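PDB 5SZR: protein Pcdhgb2 from Mus musculus, which probably mediates calcium-dependent cell adhesion and may help establish and maintain specific neuronal connections in the brain. Local coordinates for residues T134-S139 with G143-H148; L326-E331 with A336-V341. All coordinates share one frame; numbering follows the deposited sequence.

Contact 1 (T134-S139 with G143-H148). With CA (calcium ion), chain L; CA (calcium ion), chain K.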
ATOM      1  N   THR A 134     -23.931 -15.910 -25.069  1.00 65.78           N
ATOM      2  CA  THR A 134     -25.314 -15.919 -24.610  1.00 66.14           C
ATOM      3  C   THR A 134     -26.113 -16.987 -25.340  1.00 66.18           C
ATOM      4  O   THR A 134     -25.923 -17.213 -26.540  1.00 67.38           O
ATOM      5  CB  THR A 134     -25.990 -14.560 -24.811  1.00 65.87           C
ATOM      6  OG1 THR A 134     -26.161 -14.307 -26.211  1.00 66.04           O
ATOM      7  CG2 THR A 134     -25.144 -13.466 -24.210  1.00 66.27           C
ATOM      8  N   ARG A 135     -27.005 -17.641 -24.603  1.00 67.01           N
ATOM      9  CA  ARG A 135     -27.993 -18.547 -25.165  1.00 72.36           C
ATOM     10  C   ARG A 135     -29.385 -18.098 -24.743  1.00 70.15           C
ATOM     11  O   ARG A 135     -29.555 -17.445 -23.710  1.00 70.20           O
ATOM     12  CB  ARG A 135     -27.747 -19.995 -24.716  1.00 78.98           C
ATOM     13  CG  ARG A 135     -26.615 -20.694 -25.455  1.00 82.41           C
ATOM     14  CD  ARG A 135     -26.680 -22.206 -25.268  1.00 87.44           C
ATOM     15  NE  ARG A 135     -26.334 -22.608 -23.909  1.00 91.45           N
ATOM     16  CZ  ARG A 135     -25.118 -22.995 -23.533  1.00 94.51           C
ATOM     17  NH1 ARG A 135     -24.888 -23.338 -22.271  1.00 95.49           N
ATOM     18  NH2 ARG A 135     -24.131 -23.036 -24.419  1.00 95.29           N
ATOM     19  N   ASP A 136     -30.380 -18.439 -25.561  1.00 68.27           N
ATOM     20  CA  ASP A 136     -31.778 -18.187 -25.213  1.00 67.11           C
ATOM     21  C   ASP A 136     -32.637 -19.176 -25.983  1.00 66.71           C
ATOM     22  O   ASP A 136     -32.644 -19.159 -27.218  1.00 64.34           O
ATOM     23  CB  ASP A 136     -32.182 -16.749 -25.532  1.00 68.13           C
ATOM     24  CG  ASP A 136     -33.496 -16.348 -24.875  1.00 70.72           C
ATOM     25  OD1 ASP A 136     -34.518 -17.046 -25.077  1.00 69.38           O
ATOM     26  OD2 ASP A 136     -33.507 -15.331 -24.146  1.00 72.04           O
ATOM     27  N   ARG A 137     -33.359 -20.029 -25.257  1.00 65.63           N
ATOM     28  CA  ARG A 137     -34.073 -21.137 -25.874  1.00 67.48           C
ATOM     29  C   ARG A 137     -35.295 -20.693 -26.667  1.00 70.59           C
ATOM     30  O   ARG A 137     -35.835 -21.499 -27.431  1.00 72.91           O
ATOM     31  CB  ARG A 137     -34.482 -22.148 -24.801  1.00 69.39           C
ATOM     32  CG  ARG A 137     -33.309 -22.716 -24.001  1.00 70.65           C
ATOM     33  CD  ARG A 137     -33.770 -23.864 -23.125  1.00 75.18           C
ATOM     34  NE  ARG A 137     -34.584 -24.803 -23.897  1.00 80.55           N
ATOM     35  CZ  ARG A 137     -35.365 -25.739 -23.367  1.00 83.82           C
ATOM     36  NH1 ARG A 137     -36.070 -26.539 -24.157  1.00 84.72           N
ATOM     37  NH2 ARG A 137     -35.448 -25.874 -22.049  1.00 85.53           N
ATOM     38  N   ASP A 138     -35.736 -19.444 -26.515  1.00 71.09           N
ATOM     39  CA  ASP A 138     -36.881 -18.930 -27.247  1.00 72.22           C
ATOM     40  C   ASP A 138     -36.493 -18.586 -28.684  1.00 74.87           C
ATOM     41  O   ASP A 138     -35.315 -18.571 -29.057  1.00 68.44           O
ATOM     42  CB  ASP A 138     -37.460 -17.698 -26.550  1.00 72.57           C
ATOM     43  CG  ASP A 138     -38.104 -18.030 -25.220  1.00 74.25           C
ATOM     44  OD1 ASP A 138     -38.634 -19.151 -25.085  1.00 74.25           O
ATOM     45  OD2 ASP A 138     -38.079 -17.173 -24.307  1.00 75.84           O
ATOM     46  N   SER A 139     -37.514 -18.306 -29.495  1.00 75.51           N
ATOM     47  CA  SER A 139     -37.354 -17.936 -30.893  1.00 78.29           C
ATOM     48  C   SER A 139     -37.577 -16.441 -31.082  1.00 79.68           C
ATOM     49  O   SER A 139     -38.155 -15.761 -30.231  1.00 77.91           O
ATOM     50  CB  SER A 139     -38.335 -18.710 -31.787  1.00 81.87           C
ATOM     51  OG  SER A 139     -38.103 -20.106 -31.731  1.00 82.48           O
ATOM     52  N   GLY A 143     -35.859 -14.639 -28.125  1.00 80.30           N
ATOM     53  CA  GLY A 143     -34.535 -15.211 -28.034  1.00 77.71           C
ATOM     54  C   GLY A 143     -33.398 -14.283 -28.401  1.00 77.85           C
ATOM     55  O   GLY A 143     -32.239 -14.709 -28.386  1.00 74.83           O
ATOM     56  N   ASP A 144     -33.688 -13.028 -28.736  1.00 81.14           N
ATOM     57  CA  ASP A 144     -32.661 -12.060 -29.106  1.00 83.23           C
ATOM     58  C   ASP A 144     -32.134 -11.406 -27.832  1.00 82.61           C
ATOM     59  O   ASP A 144     -32.849 -10.638 -27.180  1.00 83.64           O
ATOM     60  CB  ASP A 144     -33.228 -11.020 -30.067  1.00 87.91           C
ATOM     61  CG  ASP A 144     -32.177 -10.456 -31.001  1.00 91.87           C
ATOM     62  OD1 ASP A 144     -31.366 -11.244 -31.532  1.00 91.39           O
ATOM     63  OD2 ASP A 144     -32.164  -9.224 -31.206  1.00 97.78           O
ATOM     64  N   VAL A 145     -30.883 -11.708 -27.480  1.00 80.07           N
ATOM     65  CA  VAL A 145     -30.282 -11.267 -26.226  1.00 78.08           C
ATOM     66  C   VAL A 145     -29.185 -10.252 -26.517  1.00 81.09           C
ATOM     67  O   VAL A 145     -28.478 -10.343 -27.527  1.00 81.83           O
ATOM     68  CB  VAL A 145     -29.715 -12.459 -25.426  1.00 72.40           C
ATOM     69  CG1 VAL A 145     -29.195 -12.007 -24.060  1.00 70.39           C
ATOM     70  CG2 VAL A 145     -30.761 -13.536 -25.270  1.00 69.61           C
ATOM     71  N   TYR A 146     -29.045  -9.279 -25.619  1.00 83.60           N
ATOM     72  CA  TYR A 146     -27.955  -8.317 -25.674  1.00 85.96           C
ATOM     73  C   TYR A 146     -27.424  -8.072 -24.270  1.00 84.73           C
ATOM     74  O   TYR A 146     -28.175  -8.100 -23.290  1.00 84.43           O
ATOM     75  CB  TYR A 146     -28.393  -7.000 -26.319  1.00 92.39           C
ATOM     76  CG  TYR A 146     -28.656  -7.130 -27.800  1.00 98.00           C
ATOM     77  CD1 TYR A 146     -27.655  -6.870 -28.729  1.00 99.80           C
ATOM     78  CD2 TYR A 146     -29.900  -7.529 -28.270  1.00101.57           C
ATOM     79  CE1 TYR A 146     -27.893  -6.992 -30.086  1.00103.45           C
ATOM     80  CE2 TYR A 146     -30.146  -7.653 -29.623  1.00104.31           C
ATOM     81  CZ  TYR A 146     -29.142  -7.384 -30.527  1.00105.33           C
ATOM     82  OH  TYR A 146     -29.381  -7.510 -31.875  1.00107.59           O
ATOM     83  N   CYS A 147     -26.118  -7.833 -24.184  1.00 82.53           N
ATOM     84  CA  CYS A 147     -25.423  -7.700 -22.916  1.00 81.22           C
ATOM     85  C   CYS A 147     -24.884  -6.289 -22.731  1.00 83.51           C
ATOM     86  O   CYS A 147     -24.653  -5.550 -23.692  1.00 85.77           O
ATOM     87  CB  CYS A 147     -24.263  -8.689 -22.817  1.00 80.00           C
ATOM     88  SG  CYS A 147     -24.743 -10.403 -22.802  1.00 81.67           S
ATOM     89  N   HIS A 148     -24.679  -5.936 -21.466  1.00 83.52           N
ATOM     90  CA  HIS A 148     -23.981  -4.717 -21.092  1.00 84.12           C
ATOM     91  C   HIS A 148     -23.414  -4.919 -19.695  1.00 79.14           C
ATOM     92  O   HIS A 148     -23.835  -5.816 -18.960  1.00 77.80           O
ATOM     93  CB  HIS A 148     -24.896  -3.486 -21.147  1.00 90.09           C
ATOM     94  CG  HIS A 148     -25.971  -3.482 -20.106  1.00 93.95           C
ATOM     95  ND1 HIS A 148     -26.640  -4.624 -19.719  1.00 93.95           N
ATOM     96  CD2 HIS A 148     -26.494  -2.473 -19.368  1.00 98.04           C
ATOM     97  CE1 HIS A 148     -27.531  -4.317 -18.793  1.00 97.14           C
ATOM     98  NE2 HIS A 148     -27.461  -3.019 -18.561  1.00100.86           N
TER
HETATM   99 CA    CA L 709     -36.319 -15.387 -23.773  1.00 63.32          CA
HETATM  100 CA    CA K 708     -40.889 -20.109 -25.486  1.00 62.89          CA
HETATM  101  O   HOH W   1     -26.072 -11.847 -26.934  1.00 66.96           O
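Asp-136 lies against Val-145 and Gly-143 where 134-139 brings its aspartates to a calcium ion and 143-148 packs behind. With CG anti to the backbone N (chi1 -166°), both its oxygens, OD1 and OD2, reach the chain L calcium at 2.8 Å. OD1 also accepts Asp-138 N at 3.0 Å through its anti lone pair, an Asx turn. Asp-138 bridges two ions, OD2 on the chain L calcium and OD1 on that of chain K (2.5 Å). Val-145 CG2 is in van der Waals contact with Asp-136 OD2 (3.5 Å). Packing is tight among Thr-134, Val-145 and Cys-147, buried or partly so: Thr-134 CG2 meets Cys-147 SG at 3.4 Å, and a water links Thr-134 OG1 to Val-145 O. The loop end is looser: partly exposed Gly-143 and Ser-139 share one weak hydrogen bond, N to O (3.3 Å, 136°), and Gly-143 CA makes a CA-H...O contact with Asp-138 O. Arg-135, its CB pointing away from 143-148, is exposed. Asn-104 OD1, Asp-189 OD2 and the backbone O of Cys-106 and Asn-142 complete the chain L site. Strands 128-135 and 145-149 belong to different sheets of the cadherin sandwich; Val-145 and Cys-147 touch Ala-187 of strand 180-189.

Contact 2 (L326-E331 with A336-V341)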
ATOM      1  N   LEU A 326      49.968  26.396  30.454  1.00 53.06           N
ATOM      2  CA  LEU A 326      51.104  26.612  29.567  1.00 53.75           C
ATOM      3  C   LEU A 326      52.060  27.685  30.065  1.00 55.63           C
ATOM      4  O   LEU A 326      53.241  27.654  29.711  1.00 57.12           O
ATOM      5  CB  LEU A 326      50.618  26.999  28.166  1.00 52.92           C
ATOM      6  CG  LEU A 326      49.697  25.998  27.467  1.00 52.12           C
ATOM      7  CD1 LEU A 326      49.378  26.468  26.057  1.00 50.50           C
ATOM      8  CD2 LEU A 326      50.334  24.617  27.447  1.00 53.23           C
ATOM      9  N   TYR A 327      51.574  28.626  30.867  1.00 54.82           N
ATOM     10  CA  TYR A 327      52.400  29.663  31.469  1.00 53.36           C
ATOM     11  C   TYR A 327      51.784  30.061  32.808  1.00 54.18           C
ATOM     12  O   TYR A 327      50.567  30.176  32.916  1.00 56.12           O
ATOM     13  CB  TYR A 327      52.519  30.883  30.548  1.00 54.61           C
ATOM     14  CG  TYR A 327      53.399  31.982  31.110  1.00 57.39           C
ATOM     15  CD1 TYR A 327      54.726  32.100  30.725  1.00 59.82           C
ATOM     16  CD2 TYR A 327      52.903  32.891  32.042  1.00 56.41           C
ATOM     17  CE1 TYR A 327      55.534  33.095  31.246  1.00 62.31           C
ATOM     18  CE2 TYR A 327      53.695  33.879  32.567  1.00 58.14           C
ATOM     19  CZ  TYR A 327      55.014  33.982  32.167  1.00 60.14           C
ATOM     20  OH  TYR A 327      55.811  34.974  32.692  1.00 57.08           O
ATOM     21  N   PRO A 328      52.619  30.279  33.837  1.00 55.81           N
ATOM     22  CA  PRO A 328      54.081  30.155  33.815  1.00 56.31           C
ATOM     23  C   PRO A 328      54.539  28.705  33.790  1.00 55.44           C
ATOM     24  O   PRO A 328      53.734  27.810  34.056  1.00 52.92           O
ATOM     25  CB  PRO A 328      54.506  30.836  35.117  1.00 58.80           C
ATOM     26  CG  PRO A 328      53.333  30.633  36.028  1.00 56.86           C
ATOM     27  CD  PRO A 328      52.127  30.742  35.148  1.00 54.80           C
ATOM     28  N   THR A 329      55.809  28.481  33.456  1.00 57.06           N
ATOM     29  CA  THR A 329      56.385  27.153  33.596  1.00 57.45           C
ATOM     30  C   THR A 329      56.370  26.755  35.064  1.00 59.11           C
ATOM     31  O   THR A 329      56.749  27.542  35.935  1.00 59.20           O
ATOM     32  CB  THR A 329      57.811  27.130  33.055  1.00 59.44           C
ATOM     33  OG1 THR A 329      57.828  27.655  31.722  1.00 57.57           O
ATOM     34  CG2 THR A 329      58.353  25.710  33.038  1.00 62.39           C
ATOM     35  N   LEU A 330      55.910  25.542  35.344  1.00 60.87           N
ATOM     36  CA  LEU A 330      55.804  25.061  36.711  1.00 61.72           C
ATOM     37  C   LEU A 330      56.957  24.122  37.038  1.00 65.84           C
ATOM     38  O   LEU A 330      57.459  23.397  36.176  1.00 67.24           O
ATOM     39  CB  LEU A 330      54.473  24.342  36.943  1.00 60.51           C
ATOM     40  CG  LEU A 330      53.191  25.137  36.687  1.00 60.31           C
ATOM     41  CD1 LEU A 330      51.963  24.295  37.019  1.00 60.64           C
ATOM     42  CD2 LEU A 330      53.181  26.439  37.469  1.00 59.38           C
ATOM     43  N   GLU A 331      57.377  24.150  38.299  1.00 69.51           N
ATOM     44  CA  GLU A 331      58.359  23.205  38.791  1.00 75.40           C
ATOM     45  C   GLU A 331      57.691  21.844  38.960  1.00 76.17           C
ATOM     46  O   GLU A 331      56.468  21.729  38.850  1.00 75.07           O
ATOM     47  CB  GLU A 331      58.959  23.708  40.104  1.00 78.21           C
ATOM     48  CG  GLU A 331      59.837  24.939  39.960  1.00 82.01           C
ATOM     49  CD  GLU A 331      61.047  24.691  39.082  1.00 89.13           C
ATOM     50  OE1 GLU A 331      61.577  25.667  38.512  1.00 92.66           O
ATOM     51  OE2 GLU A 331      61.472  23.521  38.963  1.00 92.86           O
ATOM     52  N   ALA A 336      55.615  28.149  40.856  1.00 52.36           N
ATOM     53  CA  ALA A 336      56.366  29.126  40.079  1.00 53.18           C
ATOM     54  C   ALA A 336      56.730  30.299  40.977  1.00 53.29           C
ATOM     55  O   ALA A 336      55.976  30.661  41.886  1.00 53.46           O
ATOM     56  CB  ALA A 336      55.573  29.616  38.856  1.00 52.48           C
ATOM     57  N   LEU A 337      57.887  30.897  40.718  1.00 55.02           N
ATOM     58  CA  LEU A 337      58.453  31.913  41.597  1.00 56.27           C
ATOM     59  C   LEU A 337      58.493  33.263  40.895  1.00 56.48           C
ATOM     60  O   LEU A 337      59.031  33.381  39.791  1.00 56.81           O
ATOM     61  CB  LEU A 337      59.858  31.514  42.051  1.00 58.55           C
ATOM     62  CG  LEU A 337      60.622  32.537  42.899  1.00 60.38           C
ATOM     63  CD1 LEU A 337      59.795  32.966  44.097  1.00 60.63           C
ATOM     64  CD2 LEU A 337      61.954  31.964  43.344  1.00 62.27           C
ATOM     65  N   PHE A 338      57.934  34.279  41.550  1.00 57.82           N
ATOM     66  CA  PHE A 338      57.983  35.663  41.080  1.00 61.52           C
ATOM     67  C   PHE A 338      58.442  36.511  42.263  1.00 64.92           C
ATOM     68  O   PHE A 338      57.635  36.856  43.131  1.00 63.63           O
ATOM     69  CB  PHE A 338      56.623  36.121  40.556  1.00 60.12           C
ATOM     70  CG  PHE A 338      56.062  35.237  39.475  1.00 59.60           C
ATOM     71  CD1 PHE A 338      56.320  35.505  38.141  1.00 59.60           C
ATOM     72  CD2 PHE A 338      55.280  34.139  39.795  1.00 58.09           C
ATOM     73  CE1 PHE A 338      55.812  34.696  37.147  1.00 57.92           C
ATOM     74  CE2 PHE A 338      54.767  33.323  38.805  1.00 57.06           C
ATOM     75  CZ  PHE A 338      55.034  33.602  37.478  1.00 57.14           C
ATOM     76  N   ASP A 339      59.733  36.848  42.303  1.00 72.27           N
ATOM     77  CA  ASP A 339      60.330  37.461  43.485  1.00 77.03           C
ATOM     78  C   ASP A 339      60.742  38.916  43.286  1.00 81.33           C
ATOM     79  O   ASP A 339      61.363  39.495  44.182  1.00 86.37           O
ATOM     80  CB  ASP A 339      61.533  36.637  43.957  1.00 80.87           C
ATOM     81  CG  ASP A 339      62.603  36.470  42.886  1.00 85.24           C
ATOM     82  OD1 ASP A 339      63.479  35.596  43.061  1.00 89.80           O
ATOM     83  OD2 ASP A 339      62.576  37.200  41.872  1.00 85.63           O
ATOM     84  N   MET A 340      60.420  39.529  42.149  1.00 81.03           N
ATOM     85  CA  MET A 340      60.833  40.902  41.889  1.00 86.37           C
ATOM     86  C   MET A 340      59.671  41.890  41.963  1.00 81.99           C
ATOM     87  O   MET A 340      59.736  42.964  41.356  1.00 83.55           O
ATOM     88  CB  MET A 340      61.526  40.999  40.529  1.00 94.16           C
ATOM     89  CG  MET A 340      62.889  40.316  40.458  1.00101.90           C
ATOM     90  SD  MET A 340      64.258  41.301  41.113  1.00111.90           S
ATOM     91  CE  MET A 340      64.260  40.842  42.847  1.00113.59           C
ATOM     92  N   VAL A 341      58.620  41.564  42.709  1.00 75.21           N
ATOM     93  CA  VAL A 341      57.446  42.430  42.806  1.00 71.14           C
ATOM     94  C   VAL A 341      57.787  43.652  43.649  1.00 73.38           C
ATOM     95  O   VAL A 341      58.137  43.515  44.830  1.00 77.08           O
ATOM     96  CB  VAL A 341      56.237  41.676  43.383  1.00 65.96           C
ATOM     97  CG1 VAL A 341      54.974  42.511  43.225  1.00 63.17           C
ATOM     98  CG2 VAL A 341      56.075  40.329  42.693  1.00 61.16           C
TER
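A cis peptide bond between Tyr-327 and Pro-328 marks the turn by which the chain leaves strand 324-327, and the proline after it is the main partner on its side, touching both Ala-336 and Phe-338. Its ring, with CG puckered endo, is directed at strand 335-342: Pro-328 CG lies 3.7 Å from the methyl CB of Ala-336, and Pro-328 CB lies 3.7 Å from Phe-338 CZ. Phe-338 receives the proline at the rim of its ring rather than over a face, CG lying in the ring plane, and the two side chains meet at about a right angle. With Phe-338 CG anti to the carbonyl carbon (chi1 -55°), the ring extends back to the proline, CZ leading. The preceding Tyr-327 ring turns a face to Pro-328 CB, 4.0 Å from the plane and offset to the rim. Tyr-327 OH comes near the edge of the Phe-338 ring, 4.5 Å from CE1. Ala-336 CB is also approached by Thr-329 O at 3.8 Å and, more loosely, by Leu-330 CD2 at 4.2 Å.

Just before the turn, Leu-326 and Tyr-327 both face Val-355 in a classic beta bulge. This is the crossover of the first strand of a cadherin repeat from one sheet of the sandwich to the other: 324-327 pairs with 350-357 and 335-342 with 418-428, and Phe-338 touches Thr-352 and Leu-425, one on each. No hydrogen bond joins the segments directly; the packing is apolar and non-directional, so fit rather than polar bonding fixes the crossover here.

In the fold
Contact 1 sits at the junction of the first two repeats of the elongated four-repeat chain, about 43 Å from the chain's centre, and contact 2 in the last repeat, about 75 Å out on the opposite side. Their centres are 117 Å apart and their nearest atoms about 92 Å apart. They follow one another in sequence, the first lying within the cadherin repeat of 116-206. Both join the two sheets of a cadherin sandwich where the chain passes from one to the other, but by different means. Contact 1 contributes calcium ligands at the junction with the preceding repeat, whereas contact 2 lies away from the annotated sites, with a bound mannose about 6 Å from the Leu-330 side chain.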